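Local coordinates for NOL1/NOP2/sun family protein (Enterococcus faecium, PDB 3M4X) that probably methylates ribosomal RNA, most likely at carbon 5 of cytosine with S-adenosylmethionine as donor, as expected of an RsmB/RsmF-type methyltransferase with a C-terminal PUA-like domain, at residues Ser186-Phe191 / Lys199-Glu204; Leu230-Cys235 / Glu243-Trp248. All coordinates share one frame; numbering follows the deposited sequence.

Contact 1: residues Ser186-Phe191 / Lys199-Glu204; sequences SGEGMF and KEWTEE
W201 sets its indole, five-membered ring foremost, against the loop 186-191, where it meets the rim of the F191 phenyl and the carboxylate of E188. The pyrrole corner does most of the touching. F191 presents its edge in an offset edge-to-face pair: the planes stand at 85°, the ring centroids are 5.5 Å apart, and F191 CZ lies 3.7 Å from W201 CD1. The side chain reaches this place because CG of W201 is anti to the backbone N (chi1 -170°), which sends the ring from the end of helix 195-200 across to the loop.

E188 supplies the polar half. The N-H at W201 NE1 is donated to E188 OE2 over 2.9 Å at 152°, a moderately bent bond that uses the anti side of the carboxylate and approaches from outside its plane. The acceptor is likewise tilted from the indole plane. The aliphatic part of E188 joins in, its CG 3.5 Å from W201 NE1, while E188 CA lies over one face of the F191 ring. The two carboxylate oxygens have different partners: OE2 takes the indole N-H, while OE1 accepts from F237 N. Such division should fix the rotation of the carboxylate and, through it, that of the indole.

F12, from helix 10-20, adds a further edge-to-face ring to F191, and Q11 touches W201, so the N-terminal region packs here too. S186 and G187 end the DAPCSG signature, consistent with motif IV of RNA 5-methylcytosine methyltransferases, and the arrangement belongs to the loop that follows the fourth strand of a Rossmann-like methyltransferase domain.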
# COMPACT_ATOMS: atom_id res chain seq x y z
N SER A 186 3.95 8.24 18.33
CA SER A 186 3.30 8.04 19.64
C SER A 186 1.84 7.58 19.56
O SER A 186 1.31 7.03 20.53
CB SER A 186 3.46 9.26 20.56
OG SER A 186 3.14 10.48 19.90
N GLY A 187 1.21 7.80 18.42
CA GLY A 187 -0.11 7.23 18.16
C GLY A 187 -1.27 7.90 18.87
O GLY A 187 -2.23 7.24 19.29
N GLU A 188 -1.20 9.22 19.01
CA GLU A 188 -2.27 9.96 19.65
C GLU A 188 -3.45 10.11 18.70
O GLU A 188 -4.56 10.44 19.12
CB GLU A 188 -1.77 11.32 20.12
CG GLU A 188 -0.52 11.22 20.97
CD GLU A 188 0.17 12.56 21.13
OE1 GLU A 188 -0.26 13.53 20.47
OE2 GLU A 188 1.14 12.65 21.91
N GLY A 189 -3.20 9.84 17.43
CA GLY A 189 -4.25 9.84 16.42
C GLY A 189 -4.95 8.51 16.39
O GLY A 189 -5.94 8.33 15.66
N MSE A 190 -4.46 7.56 17.18
CA MSE A 190 -5.07 6.23 17.27
C MSE A 190 -5.87 6.04 18.56
O MSE A 190 -6.39 4.95 18.81
CB MSE A 190 -4.00 5.14 17.15
CG MSE A 190 -3.28 5.06 15.80
SE MSE A 190 -4.48 4.71 14.28
CE MSE A 190 -4.57 6.51 13.52
N PHE A 191 -5.96 7.08 19.38
CA PHE A 191 -6.69 7.00 20.65
C PHE A 191 -8.16 6.53 20.53
O PHE A 191 -8.59 5.63 21.26
CB PHE A 191 -6.64 8.34 21.39
CG PHE A 191 -5.34 8.59 22.11
CD1 PHE A 191 -4.28 7.71 22.00
CD2 PHE A 191 -5.19 9.72 22.89
CE1 PHE A 191 -3.08 7.94 22.66
CE2 PHE A 191 -3.99 9.96 23.56
CZ PHE A 191 -2.94 9.07 23.44
N LYS A 199 -3.35 3.22 26.57
CA LYS A 199 -2.59 2.47 27.57
C LYS A 199 -1.08 2.60 27.37
O LYS A 199 -0.34 2.76 28.34
CB LYS A 199 -2.99 1.00 27.52
CG LYS A 199 -4.43 0.73 27.88
CD LYS A 199 -4.55 -0.15 29.12
CE LYS A 199 -4.02 -1.56 28.87
NZ LYS A 199 -4.14 -2.43 30.08
N GLU A 200 -0.64 2.54 26.12
CA GLU A 200 0.79 2.51 25.80
C GLU A 200 1.42 3.90 25.77
O GLU A 200 2.65 4.03 25.71
CB GLU A 200 1.01 1.82 24.46
CG GLU A 200 0.17 0.57 24.25
CD GLU A 200 0.98 -0.70 24.33
OE1 GLU A 200 2.23 -0.62 24.24
OE2 GLU A 200 0.37 -1.78 24.48
N TRP A 201 0.60 4.94 25.79
CA TRP A 201 1.10 6.32 25.75
C TRP A 201 1.69 6.74 27.10
O TRP A 201 1.09 6.53 28.15
CB TRP A 201 -0.03 7.29 25.37
CG TRP A 201 0.44 8.69 25.06
CD1 TRP A 201 0.76 9.20 23.83
CD2 TRP A 201 0.67 9.75 26.00
NE1 TRP A 201 1.16 10.51 23.94
CE2 TRP A 201 1.11 10.87 25.26
CE3 TRP A 201 0.54 9.87 27.39
CZ2 TRP A 201 1.42 12.09 25.87
CZ3 TRP A 201 0.85 11.08 27.98
CH2 TRP A 201 1.28 12.17 27.22
N THR A 202 2.88 7.35 27.06
CA THR A 202 3.43 8.00 28.25
C THR A 202 3.85 9.40 27.89
O THR A 202 3.82 9.79 26.72
CB THR A 202 4.64 7.26 28.84
OG1 THR A 202 5.80 7.50 28.04
CG2 THR A 202 4.37 5.76 28.91
N GLU A 203 4.25 10.15 28.90
CA GLU A 203 4.67 11.53 28.70
C GLU A 203 5.99 11.60 27.94
O GLU A 203 6.35 12.63 27.37
CB GLU A 203 4.79 12.22 30.06
CG GLU A 203 4.77 13.74 30.00
CD GLU A 203 4.77 14.35 31.38
OE1 GLU A 203 5.02 15.57 31.49
OE2 GLU A 203 4.52 13.61 32.35
N GLU A 204 6.72 10.49 27.92
CA GLU A 204 8.03 10.44 27.28
C GLU A 204 7.97 9.90 25.86
O GLU A 204 8.98 9.87 25.16
CB GLU A 204 9.00 9.60 28.10
CG GLU A 204 9.47 10.26 29.39
CD GLU A 204 10.41 9.37 30.18
OE1 GLU A 204 10.29 8.13 30.07
OE2 GLU A 204 11.26 9.91 30.91

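Contact 2: residues Leu230-Cys235 / Glu243-Trp248; sequences LIYSTC and EEIISW
Y232 and I245 meet nearly at right angles, the tyrosine ring lying flat beneath a methyl group of the isoleucine. I245 CG2 stands over one face, 23° off the ring normal and displaced toward the CE2-CZ side of the ring, in a CH-pi contact whose closest atoms include Y232 CZ and I245 CG2 at 3.6 Å. With chi1 at 174°, the Y232 ring extends opposite its own backbone N and projects from the strand toward the helix. I246 comes in obliquely, its CD1 3.8 Å from Y232 CD2.

This is strand-to-helix packing in a class I methyltransferase fold: strand 228-234 lies between parallel strand 176-182 and antiparallel strand 295-302, and helix 243-252 covers the sheet. I246 also touches F296 and A298 of strand 295-302, whereas I245 reaches Q213 and L217 of helix 205-222.

The hydroxyl at the far end of the ring is satisfied outside the helix: Y232 OH is hydrogen-bonded to E241 O, just ahead of helix 243-252. Within the first helical turn, E243 O accepts both S247 N and S247 OG, the latter at 2.7 Å, from opposite faces of its carbonyl plane. E243 starts away from the strand, and its OE2 forms a salt bridge with R284.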
# COMPACT_ATOMS: atom_id res chain seq x y z
N LEU A 230 10.51 13.46 -0.67
CA LEU A 230 10.29 12.76 0.57
C LEU A 230 8.96 13.19 1.15
O LEU A 230 8.70 14.38 1.34
CB LEU A 230 11.38 13.14 1.57
CG LEU A 230 11.12 12.72 3.00
CD1 LEU A 230 11.16 11.21 3.10
CD2 LEU A 230 12.16 13.34 3.88
N ILE A 231 8.12 12.21 1.41
CA ILE A 231 6.87 12.46 2.10
C ILE A 231 6.96 11.84 3.50
O ILE A 231 7.20 10.64 3.65
CB ILE A 231 5.66 11.89 1.33
CG1 ILE A 231 5.39 12.69 0.04
CG2 ILE A 231 4.41 11.93 2.21
CD1 ILE A 231 6.25 12.30 -1.15
N TYR A 232 6.81 12.68 4.53
CA TYR A 232 6.85 12.24 5.93
C TYR A 232 5.48 12.36 6.58
O TYR A 232 4.79 13.37 6.43
CB TYR A 232 7.84 13.08 6.73
CG TYR A 232 7.86 12.79 8.22
CD1 TYR A 232 8.47 11.66 8.72
CD2 TYR A 232 7.28 13.67 9.14
CE1 TYR A 232 8.52 11.39 10.07
CE2 TYR A 232 7.31 13.42 10.51
CZ TYR A 232 7.94 12.27 10.97
OH TYR A 232 8.00 11.98 12.32
N SER A 233 5.10 11.34 7.34
CA SER A 233 3.79 11.36 7.96
C SER A 233 3.76 10.64 9.28
O SER A 233 4.61 9.79 9.58
CB SER A 233 2.74 10.74 7.05
OG SER A 233 2.78 9.33 7.16
N THR A 234 2.73 10.94 10.05
CA THR A 234 2.63 10.46 11.39
C THR A 234 1.15 10.42 11.77
O THR A 234 0.35 11.17 11.22
CB THR A 234 3.46 11.41 12.29
OG1 THR A 234 4.56 10.70 12.87
CG2 THR A 234 2.60 12.06 13.33
N CYS A 235 0.78 9.52 12.67
CA CYS A 235 -0.60 9.51 13.17
C CYS A 235 -0.64 9.99 14.62
O CYS A 235 -1.28 9.40 15.48
CB CYS A 235 -1.26 8.13 13.01
SG CYS A 235 -0.43 6.78 13.88
N GLU A 243 6.25 19.03 13.49
CA GLU A 243 6.97 20.25 13.12
C GLU A 243 8.45 20.23 13.53
O GLU A 243 9.29 20.84 12.86
CB GLU A 243 6.33 21.52 13.72
CG GLU A 243 4.98 21.90 13.14
CD GLU A 243 3.81 21.20 13.83
OE1 GLU A 243 4.07 20.32 14.67
OE2 GLU A 243 2.64 21.53 13.52
N GLU A 244 8.77 19.57 14.64
CA GLU A 244 10.16 19.57 15.10
C GLU A 244 11.01 18.64 14.24
O GLU A 244 12.16 18.94 13.96
CB GLU A 244 10.28 19.25 16.59
CG GLU A 244 9.76 20.37 17.50
CD GLU A 244 9.97 20.10 18.99
OE1 GLU A 244 10.89 19.33 19.34
OE2 GLU A 244 9.21 20.66 19.82
N ILE A 245 10.42 17.52 13.80
CA ILE A 245 11.06 16.63 12.84
C ILE A 245 11.33 17.32 11.49
O ILE A 245 12.42 17.20 10.93
CB ILE A 245 10.22 15.36 12.61
CG1 ILE A 245 10.41 14.39 13.77
CG2 ILE A 245 10.63 14.67 11.31
CD1 ILE A 245 11.86 14.02 14.04
N ILE A 246 10.33 18.05 10.97
CA ILE A 246 10.52 18.81 9.74
C ILE A 246 11.59 19.92 9.86
O ILE A 246 12.34 20.17 8.92
CB ILE A 246 9.21 19.41 9.22
CG1 ILE A 246 8.11 18.35 9.18
CG2 ILE A 246 9.41 20.01 7.84
CD1 ILE A 246 8.47 17.17 8.31
N SER A 247 11.65 20.58 11.01
CA SER A 247 12.67 21.59 11.25
C SER A 247 14.03 20.93 11.23
O SER A 247 14.95 21.39 10.57
CB SER A 247 12.46 22.26 12.62
OG SER A 247 11.17 22.81 12.71
N TRP A 248 14.16 19.86 12.00
CA TRP A 248 15.37 19.07 12.05
C TRP A 248 15.82 18.66 10.64
O TRP A 248 17.01 18.77 10.31
CB TRP A 248 15.14 17.85 12.94
CG TRP A 248 16.33 16.94 13.00
CD1 TRP A 248 17.42 17.08 13.81
CD2 TRP A 248 16.55 15.74 12.23
NE1 TRP A 248 18.30 16.05 13.59
CE2 TRP A 248 17.79 15.22 12.63
CE3 TRP A 248 15.81 15.07 11.25
CZ2 TRP A 248 18.31 14.04 12.08
CZ3 TRP A 248 16.32 13.91 10.70
CH2 TRP A 248 17.57 13.41 11.12

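In the fold
Both contacts are buried, yet they show how chemistry follows place in a fold. Contact 2 joins a central strand to a helix covering the sheet and relies on aliphatic groups against an aromatic ring. Contact 1 lies beyond the strand ends, between a loop and the end of a short helix, and mixes ring packing with a carboxylate acceptor. They share no regular element, and their centres are about 17 Å apart, but they touch where strand 228-234 runs out: G189 N probably donates to C235 O, 2.8 Å away, and M190 packs on C235. The loop of contact 1 is thereby tied to the strand end belonging to contact 2.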